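PDB 7BYS: galactan 1,3-beta-galactosidase from Phanerochaete chrysosporium, which probably removes galactose units from the chain ends of beta-1,3-galactan, working as an exo-acting family 43 glycoside hydrolase with an attached carbohydrate-binding module. Local coordinates for residues 63-68 / 94-99; 257-262 / 382-387. All blocks are in the same frame, centred on the assembly; numbering follows the deposited sequence.

Contact 1: residues 63-68 / 94-99; sequences NDALSP and YVMWFH
Backbone hydrogen bonds to Val48 hold both Ala65 and Leu66, the two residues of 63-68 whose side chains reach Met96 and Phe98 of strand 93-101. Two successive residues set against one on the neighbouring strand make a classic beta bulge, and both CB atoms point toward the other segment. The contact itself is wholly apolar, as suits four buried side chains. Ala65 CB meets the methyl end of the methionine, 3.8 Å from Met96 CE. Met96 runs out extended from the strand, with CG anti to the backbone N, and then bends at chi3 (-64°), which turns its methyl toward the alanine. Its sulfur lies farther off, beside Leu66, with Met96 SD 4.3 Å from Leu66 CB. A small alanine suits this spot because the long, flexible methionine does the reaching. In the five-bladed beta-propeller of family 43, the contact joins the end of the first blade to the second strand of the next, part of the apolar packing between neighbouring blades. Leu66 takes one branch to the aromatic ring: Leu66 CD2 is 3.8 Å from Phe98 CE1 and 4.1 Å from Phe98 CZ, an oblique approach in which the two side chains lie at about a right angle. Ala113 also touches the leucine, while Val85 packs on Met96 and Val80 on Phe98. The phenylalanine side chain lies about 6 Å from those of Glu81 and Arg82, which bind galactose in another structure of this enzyme.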
ATOM      1  N   ASN A  63      20.505   3.897   8.425  1.00 13.28           N
ATOM      2  CA  ASN A  63      20.142   4.821   9.490  1.00 13.37           C
ATOM      3  C   ASN A  63      18.958   5.685   9.049  1.00 12.95           C
ATOM      4  O   ASN A  63      18.792   5.990   7.865  1.00 13.20           O
ATOM      5  CB  ASN A  63      21.355   5.678   9.870  1.00 14.50           C
ATOM      6  CG  ASN A  63      22.467   4.855  10.519  1.00 16.81           C
ATOM      7  OD1 ASN A  63      22.239   4.165  11.511  1.00 19.16           O
ATOM      8  ND2 ASN A  63      23.665   4.914   9.949  1.00 17.76           N
ATOM      9  N   ASP A  64      18.111   6.051  10.006  1.00 11.81           N
ATOM     10  CA  ASP A  64      16.910   6.812   9.682  1.00 12.81           C
ATOM     11  C   ASP A  64      17.256   8.110   8.962  1.00 13.33           C
ATOM     12  O   ASP A  64      18.252   8.772   9.270  1.00 14.47           O
ATOM     13  CB  ASP A  64      16.124   7.118  10.955  1.00 11.88           C
ATOM     14  CG  ASP A  64      15.480   5.884  11.557  1.00 12.44           C
ATOM     15  OD1 ASP A  64      15.177   4.932  10.809  1.00 13.93           O
ATOM     16  OD2 ASP A  64      15.263   5.882  12.789  1.00 15.04           O
ATOM     17  N   ALA A  65      16.420   8.473   7.993  1.00 11.13           N
ATOM     18  CA  ALA A  65      16.654   9.696   7.241  1.00 10.26           C
ATOM     19  C   ALA A  65      16.225  10.944   8.007  1.00 12.03           C
ATOM     20  O   ALA A  65      16.801  12.020   7.804  1.00 11.74           O
ATOM     21  CB  ALA A  65      15.912   9.632   5.905  1.00 11.61           C
ATOM     22  N   LEU A  66      15.214  10.838   8.868  1.00 10.72           N
ATOM     23  CA  LEU A  66      14.758  11.979   9.654  1.00 11.09           C
ATOM     24  C   LEU A  66      14.375  11.504  11.048  1.00 11.07           C
ATOM     25  O   LEU A  66      13.708  10.477  11.206  1.00 13.92           O
ATOM     26  CB  LEU A  66      13.578  12.724   8.988  1.00 12.26           C
ATOM     27  CG  LEU A  66      13.250  14.071   9.638  1.00 12.48           C
ATOM     28  CD1 LEU A  66      14.361  15.055   9.328  1.00 13.11           C
ATOM     29  CD2 LEU A  66      11.904  14.595   9.157  1.00 12.60           C
ATOM     30  N   SER A  67      14.806  12.245  12.056  1.00 13.81           N
ATOM     31  CA  SER A  67      14.613  11.873  13.446  1.00 16.73           C
ATOM     32  C   SER A  67      13.950  13.023  14.180  1.00 11.70           C
ATOM     33  O   SER A  67      14.024  14.173  13.741  1.00 13.87           O
ATOM     34  CB  SER A  67      15.961  11.548  14.100  1.00 17.52           C
ATOM     35  OG  SER A  67      16.567  10.453  13.443  1.00 22.05           O
ATOM     36  N   PRO A  68      13.291  12.747  15.304  1.00 14.36           N
ATOM     37  CA  PRO A  68      12.549  13.802  15.999  1.00 12.69           C
ATOM     38  C   PRO A  68      13.452  14.823  16.667  1.00 15.86           C
ATOM     39  O   PRO A  68      14.610  14.557  16.999  1.00 17.27           O
ATOM     40  CB  PRO A  68      11.735  13.034  17.047  1.00 17.02           C
ATOM     41  CG  PRO A  68      11.698  11.633  16.552  1.00 17.96           C
ATOM     42  CD  PRO A  68      13.011  11.423  15.885  1.00 16.47           C
ATOM     43  N   TYR A  94      19.531  16.458  -1.979  1.00 10.05           N
ATOM     44  CA  TYR A  94      18.292  15.706  -1.829  1.00 10.50           C
ATOM     45  C   TYR A  94      17.338  16.503  -0.959  1.00  9.70           C
ATOM     46  O   TYR A  94      17.728  17.024   0.090  1.00 11.04           O
ATOM     47  CB  TYR A  94      18.569  14.334  -1.211  1.00 10.40           C
ATOM     48  CG  TYR A  94      19.435  13.491  -2.109  1.00 10.31           C
ATOM     49  CD1 TYR A  94      18.880  12.670  -3.078  1.00 12.11           C
ATOM     50  CD2 TYR A  94      20.824  13.556  -2.022  1.00 11.80           C
ATOM     51  CE1 TYR A  94      19.674  11.930  -3.928  1.00 14.25           C
ATOM     52  CE2 TYR A  94      21.612  12.823  -2.853  1.00 13.09           C
ATOM     53  CZ  TYR A  94      21.041  12.012  -3.802  1.00 13.89           C
ATOM     54  OH  TYR A  94      21.858  11.279  -4.628  1.00 19.69           O
ATOM     55  N   VAL A  95      16.091  16.615  -1.404  1.00  8.98           N
ATOM     56  CA  VAL A  95      15.097  17.425  -0.718  1.00  8.68           C
ATOM     57  C   VAL A  95      13.920  16.532  -0.379  1.00  7.55           C
ATOM     58  O   VAL A  95      13.310  15.935  -1.279  1.00  8.59           O
ATOM     59  CB  VAL A  95      14.659  18.642  -1.548  1.00  8.87           C
ATOM     60  CG1 VAL A  95      13.771  19.530  -0.712  1.00  9.36           C
ATOM     61  CG2 VAL A  95      15.897  19.414  -2.049  1.00 11.43           C
ATOM     62  N   MET A  96      13.619  16.435   0.916  1.00  8.55           N
ATOM     63  CA  MET A  96      12.491  15.675   1.432  1.00  8.33           C
ATOM     64  C   MET A  96      11.345  16.621   1.757  1.00  9.50           C
ATOM     65  O   MET A  96      11.548  17.639   2.427  1.00  9.53           O
ATOM     66  CB  MET A  96      12.896  14.914   2.696  1.00  9.05           C
ATOM     67  CG  MET A  96      11.763  14.102   3.311  1.00  9.73           C
ATOM     68  SD  MET A  96      12.233  13.426   4.928  1.00 11.23           S
ATOM     69  CE  MET A  96      13.573  12.314   4.479  1.00 14.43           C
ATOM     70  N   TRP A  97      10.141  16.284   1.294  1.00  7.65           N
ATOM     71  CA  TRP A  97       8.918  16.949   1.729  1.00  8.49           C
ATOM     72  C   TRP A  97       8.044  15.947   2.475  1.00  8.27           C
ATOM     73  O   TRP A  97       8.114  14.732   2.241  1.00  8.72           O
ATOM     74  CB  TRP A  97       8.119  17.509   0.539  1.00  9.57           C
ATOM     75  CG  TRP A  97       8.742  18.713  -0.096  1.00  8.35           C
ATOM     76  CD1 TRP A  97       9.992  18.795  -0.630  1.00 10.79           C
ATOM     77  CD2 TRP A  97       8.139  20.002  -0.266  1.00  8.61           C
ATOM     78  NE1 TRP A  97      10.217  20.068  -1.109  1.00 10.52           N
ATOM     79  CE2 TRP A  97       9.089  20.822  -0.910  1.00  8.31           C
ATOM     80  CE3 TRP A  97       6.895  20.548   0.075  1.00 12.16           C
ATOM     81  CZ2 TRP A  97       8.833  22.167  -1.216  1.00 10.36           C
ATOM     82  CZ3 TRP A  97       6.639  21.884  -0.235  1.00 10.68           C
ATOM     83  CH2 TRP A  97       7.603  22.673  -0.878  1.00 11.68           C
ATOM     84  N   PHE A  98       7.234  16.454   3.399  1.00  7.61           N
ATOM     85  CA  PHE A  98       6.326  15.587   4.135  1.00  8.47           C
ATOM     86  C   PHE A  98       5.143  16.400   4.635  1.00  9.17           C
ATOM     87  O   PHE A  98       5.196  17.628   4.716  1.00  8.73           O
ATOM     88  CB  PHE A  98       7.035  14.855   5.287  1.00  9.52           C
ATOM     89  CG  PHE A  98       7.784  15.761   6.241  1.00  9.46           C
ATOM     90  CD1 PHE A  98       9.119  16.074   6.017  1.00 10.37           C
ATOM     91  CD2 PHE A  98       7.159  16.267   7.367  1.00  9.93           C
ATOM     92  CE1 PHE A  98       9.824  16.878   6.910  1.00  9.73           C
ATOM     93  CE2 PHE A  98       7.862  17.079   8.265  1.00 11.67           C
ATOM     94  CZ  PHE A  98       9.187  17.387   8.029  1.00 11.69           C
ATOM     95  N   HIS A  99       4.068  15.693   4.975  1.00  7.74           N
ATOM     96  CA  HIS A  99       2.932  16.304   5.648  1.00  8.69           C
ATOM     97  C   HIS A  99       3.321  16.498   7.109  1.00  8.87           C
ATOM     98  O   HIS A  99       3.671  15.529   7.796  1.00  9.65           O
ATOM     99  CB  HIS A  99       1.719  15.383   5.512  1.00  8.09           C
ATOM    100  CG  HIS A  99       0.521  15.796   6.318  1.00  9.46           C
ATOM    101  ND1 HIS A  99      -0.555  14.953   6.490  1.00 10.77           N
ATOM    102  CD2 HIS A  99       0.206  16.945   6.967  1.00  9.85           C
ATOM    103  CE1 HIS A  99      -1.473  15.555   7.227  1.00 11.35           C
ATOM    104  NE2 HIS A  99      -1.035  16.763   7.535  1.00 10.54           N
TER

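Contact 2: residues 257-262 / 382-387; sequences GDRWRP and DQPDSG
The interface between the catalytic beta-propeller and the carbohydrate-binding module is bridged here, where the end of strand 252-259 in the last blade meets the end of strand 379-383 in the module. Arg261 reaches across to Asp382 in a salt bridge, with Arg261 NH1 donating to Asp382 OD2 at 3.1 Å and an N-H...O angle of 152°. The guanidinium presents its edge, but the nitrogen comes in from above the carboxylate plane, and the two flat groups stand 84° apart. CG of Arg261 is anti to the backbone N (chi1 -169°), and the chain then stays extended to NE, which carries the charged end over to a partner that the backbone alone does not approach. A water closes a second path: it accepts from Arg261 NH2 at 2.9 Å and donates to Asp382 OD1 at 2.8 Å, so both carboxylate oxygens are engaged. With a leucine in place of Arg261, Asp382 would probably lose its charged mate, the water its donor, and the carboxylate would be freer to turn. Tyr366 packs against Arg261, and an N-acetylglucosamine of a protein-linked glycan touches Asp382.

Deeper in, the contact turns apolar. Arg259 lays its methylene on a proline, with Arg259 CD 4.2 Å from Pro384 CG, while its NE and NH2 are hydrogen-bonded to the carbonyls of Tyr240 and Trp239. An arginine suits this place because its aliphatic part packs while its head serves polar partners. Asp385 adds a salt bridge to Arg237 of the propeller. Buried apolar packing beside a partly exposed ion pair is one of the ties between the five-bladed propeller and the CBM35 beta-sandwich.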
ATOM      1  N   GLY A 257       0.546   0.836  -2.220  1.00  7.00           N
ATOM      2  CA  GLY A 257      -0.423   1.325  -1.267  1.00  8.76           C
ATOM      3  C   GLY A 257      -0.142   0.818   0.139  1.00  7.06           C
ATOM      4  O   GLY A 257       0.687  -0.079   0.360  1.00  8.26           O
ATOM      5  N   ASP A 258      -0.858   1.404   1.091  1.00  7.96           N
ATOM      6  CA  ASP A 258      -0.831   0.995   2.495  1.00  7.61           C
ATOM      7  C   ASP A 258      -2.170   0.374   2.858  1.00  8.58           C
ATOM      8  O   ASP A 258      -3.222   0.869   2.444  1.00  8.54           O
ATOM      9  CB  ASP A 258      -0.655   2.217   3.411  1.00  9.05           C
ATOM     10  CG  ASP A 258       0.702   2.877   3.263  1.00  8.66           C
ATOM     11  OD1 ASP A 258       1.705   2.256   3.664  1.00  9.16           O
ATOM     12  OD2 ASP A 258       0.751   4.010   2.751  1.00  9.10           O
ATOM     13  N   ARG A 259      -2.138  -0.699   3.653  1.00  7.17           N
ATOM     14  CA  ARG A 259      -3.342  -1.207   4.315  1.00  8.40           C
ATOM     15  C   ARG A 259      -3.227  -0.756   5.765  1.00  9.70           C
ATOM     16  O   ARG A 259      -2.517  -1.375   6.562  1.00  9.28           O
ATOM     17  CB  ARG A 259      -3.466  -2.726   4.207  1.00  9.31           C
ATOM     18  CG  ARG A 259      -4.663  -3.270   5.003  1.00  9.85           C
ATOM     19  CD  ARG A 259      -4.905  -4.744   4.710  1.00 11.59           C
ATOM     20  NE  ARG A 259      -5.236  -4.916   3.303  1.00 11.00           N
ATOM     21  CZ  ARG A 259      -4.999  -6.003   2.581  1.00  8.73           C
ATOM     22  NH1 ARG A 259      -4.407  -7.075   3.122  1.00 10.25           N
ATOM     23  NH2 ARG A 259      -5.331  -6.012   1.300  1.00 10.29           N
ATOM     24  N   TRP A 260      -3.894   0.347   6.091  1.00 10.04           N
ATOM     25  CA  TRP A 260      -3.776   0.929   7.421  1.00  9.73           C
ATOM     26  C   TRP A 260      -4.551   0.089   8.419  1.00 10.59           C
ATOM     27  O   TRP A 260      -5.711  -0.271   8.182  1.00 12.13           O
ATOM     28  CB  TRP A 260      -4.343   2.344   7.413  1.00 12.03           C
ATOM     29  CG  TRP A 260      -3.588   3.287   6.534  1.00 11.90           C
ATOM     30  CD1 TRP A 260      -4.061   3.914   5.425  1.00 11.34           C
ATOM     31  CD2 TRP A 260      -2.232   3.723   6.704  1.00 12.08           C
ATOM     32  NE1 TRP A 260      -3.080   4.701   4.876  1.00 11.52           N
ATOM     33  CE2 TRP A 260      -1.951   4.614   5.648  1.00  9.70           C
ATOM     34  CE3 TRP A 260      -1.232   3.456   7.649  1.00 11.97           C
ATOM     35  CZ2 TRP A 260      -0.712   5.234   5.500  1.00 11.35           C
ATOM     36  CZ3 TRP A 260      -0.000   4.079   7.505  1.00 12.30           C
ATOM     37  CH2 TRP A 260       0.246   4.960   6.438  1.00 12.34           C
ATOM     38  N   ARG A 261      -3.921  -0.206   9.548  1.00 12.91           N
ATOM     39  CA  ARG A 261      -4.562  -0.964  10.619  1.00 12.02           C
ATOM     40  C   ARG A 261      -4.547  -0.082  11.861  1.00 11.63           C
ATOM     41  O   ARG A 261      -3.584  -0.117  12.640  1.00 14.34           O
ATOM     42  CB  ARG A 261      -3.809  -2.266  10.849  1.00 13.87           C
ATOM     43  CG  ARG A 261      -4.574  -3.197  11.734  1.00 17.13           C
ATOM     44  CD  ARG A 261      -3.908  -4.516  11.804  1.00 18.98           C
ATOM     45  NE  ARG A 261      -4.652  -5.389  12.696  1.00 20.14           N
ATOM     46  CZ  ARG A 261      -4.346  -6.660  12.878  1.00 22.32           C
ATOM     47  NH1 ARG A 261      -3.319  -7.176  12.222  1.00 20.84           N
ATOM     48  NH2 ARG A 261      -5.065  -7.406  13.708  1.00 27.61           N
ATOM     49  N   PRO A 262      -5.586   0.738  12.077  1.00 12.93           N
ATOM     50  CA  PRO A 262      -5.525   1.734  13.168  1.00 18.26           C
ATOM     51  C   PRO A 262      -5.257   1.168  14.554  1.00 18.02           C
ATOM     52  O   PRO A 262      -4.572   1.829  15.343  1.00 23.55           O
ATOM     53  CB  PRO A 262      -6.892   2.431  13.096  1.00 20.32           C
ATOM     54  CG  PRO A 262      -7.355   2.216  11.707  1.00 20.77           C
ATOM     55  CD  PRO A 262      -6.804   0.881  11.263  1.00 20.05           C
ATOM     56  N   ASP A 382      -4.773 -13.242  10.090  1.00 11.54           N
ATOM     57  CA  ASP A 382      -5.679 -12.110  10.237  1.00 11.66           C
ATOM     58  C   ASP A 382      -6.527 -11.947   8.985  1.00 13.31           C
ATOM     59  O   ASP A 382      -6.025 -12.032   7.859  1.00 14.02           O
ATOM     60  CB  ASP A 382      -4.872 -10.824  10.395  1.00 12.04           C
ATOM     61  CG  ASP A 382      -4.131 -10.748  11.709  1.00 23.05           C
ATOM     62  OD1 ASP A 382      -4.674 -11.217  12.731  1.00 25.01           O
ATOM     63  OD2 ASP A 382      -3.004 -10.199  11.708  1.00 26.11           O
ATOM     64  N   GLN A 383      -7.816 -11.667   9.188  1.00 10.83           N
ATOM     65  CA  GLN A 383      -8.785 -11.476   8.110  1.00 10.87           C
ATOM     66  C   GLN A 383      -9.419 -10.099   8.260  1.00  9.91           C
ATOM     67  O   GLN A 383     -10.403  -9.926   9.005  1.00 10.38           O
ATOM     68  CB  GLN A 383      -9.831 -12.591   8.113  1.00  9.86           C
ATOM     69  CG  GLN A 383      -9.208 -13.943   7.830  1.00  9.65           C
ATOM     70  CD  GLN A 383     -10.205 -15.076   7.948  1.00  9.97           C
ATOM     71  OE1 GLN A 383     -10.852 -15.235   8.979  1.00 12.13           O
ATOM     72  NE2 GLN A 383     -10.362 -15.841   6.879  1.00 11.32           N
ATOM     73  N   PRO A 384      -8.897  -9.090   7.560  1.00  9.32           N
ATOM     74  CA  PRO A 384      -9.484  -7.749   7.643  1.00 10.81           C
ATOM     75  C   PRO A 384     -10.954  -7.756   7.249  1.00 10.58           C
ATOM     76  O   PRO A 384     -11.435  -8.638   6.525  1.00 10.63           O
ATOM     77  CB  PRO A 384      -8.658  -6.935   6.633  1.00 13.14           C
ATOM     78  CG  PRO A 384      -7.350  -7.671   6.514  1.00 12.22           C
ATOM     79  CD  PRO A 384      -7.695  -9.139   6.705  1.00 10.75           C
ATOM     80  N   ASP A 385     -11.678  -6.738   7.727  1.00  9.41           N
ATOM     81  CA  ASP A 385     -13.009  -6.478   7.192  1.00  9.63           C
ATOM     82  C   ASP A 385     -12.907  -6.346   5.678  1.00  9.30           C
ATOM     83  O   ASP A 385     -12.003  -5.686   5.165  1.00 10.81           O
ATOM     84  CB  ASP A 385     -13.577  -5.192   7.797  1.00 11.81           C
ATOM     85  CG  ASP A 385     -12.652  -3.992   7.634  1.00 12.67           C
ATOM     86  OD1 ASP A 385     -11.558  -3.986   8.229  1.00 13.26           O
ATOM     87  OD2 ASP A 385     -13.033  -3.045   6.909  1.00 13.75           O
ATOM     88  N   SER A 386     -13.791  -7.009   4.954  1.00  9.09           N
ATOM     89  CA  SER A 386     -13.681  -7.012   3.503  1.00 10.24           C
ATOM     90  C   SER A 386     -14.571  -5.987   2.811  1.00  9.37           C
ATOM     91  O   SER A 386     -14.423  -5.783   1.602  1.00 12.00           O
ATOM     92  CB  SER A 386     -13.927  -8.418   2.955  1.00 10.16           C
ATOM     93  OG  SER A 386     -15.308  -8.722   3.071  1.00 10.08           O
ATOM     94  N   GLY A 387     -15.467  -5.324   3.542  1.00 10.67           N
ATOM     95  CA  GLY A 387     -16.384  -4.348   2.988  1.00 11.00           C
ATOM     96  C   GLY A 387     -17.829  -4.802   3.003  1.00 14.89           C
ATOM     97  O   GLY A 387     -18.735  -3.959   2.923  1.00 17.38           O
TER
HETATM   98  O   HOH W   1      -3.616  -9.662  14.867  1.00 35.42           O

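From the N terminus, the chain first builds the opening propeller blade. Contact 1 then closes a short loop of 25 residues that holds strand 79-88 and the turn into strand 93-101, tying the first blade to the second. The remaining blades follow, and only after the chain has reached the last one does contact 2 open, at 257-262. Its loop of 119 residues runs out of the propeller and through much of the carbohydrate-binding module before 382-387 closes it. The two loops lie in series, neither crossing nor enclosing the other, with contact centres about 27 Å apart. One contact works within the catalytic domain; the other joins two domains.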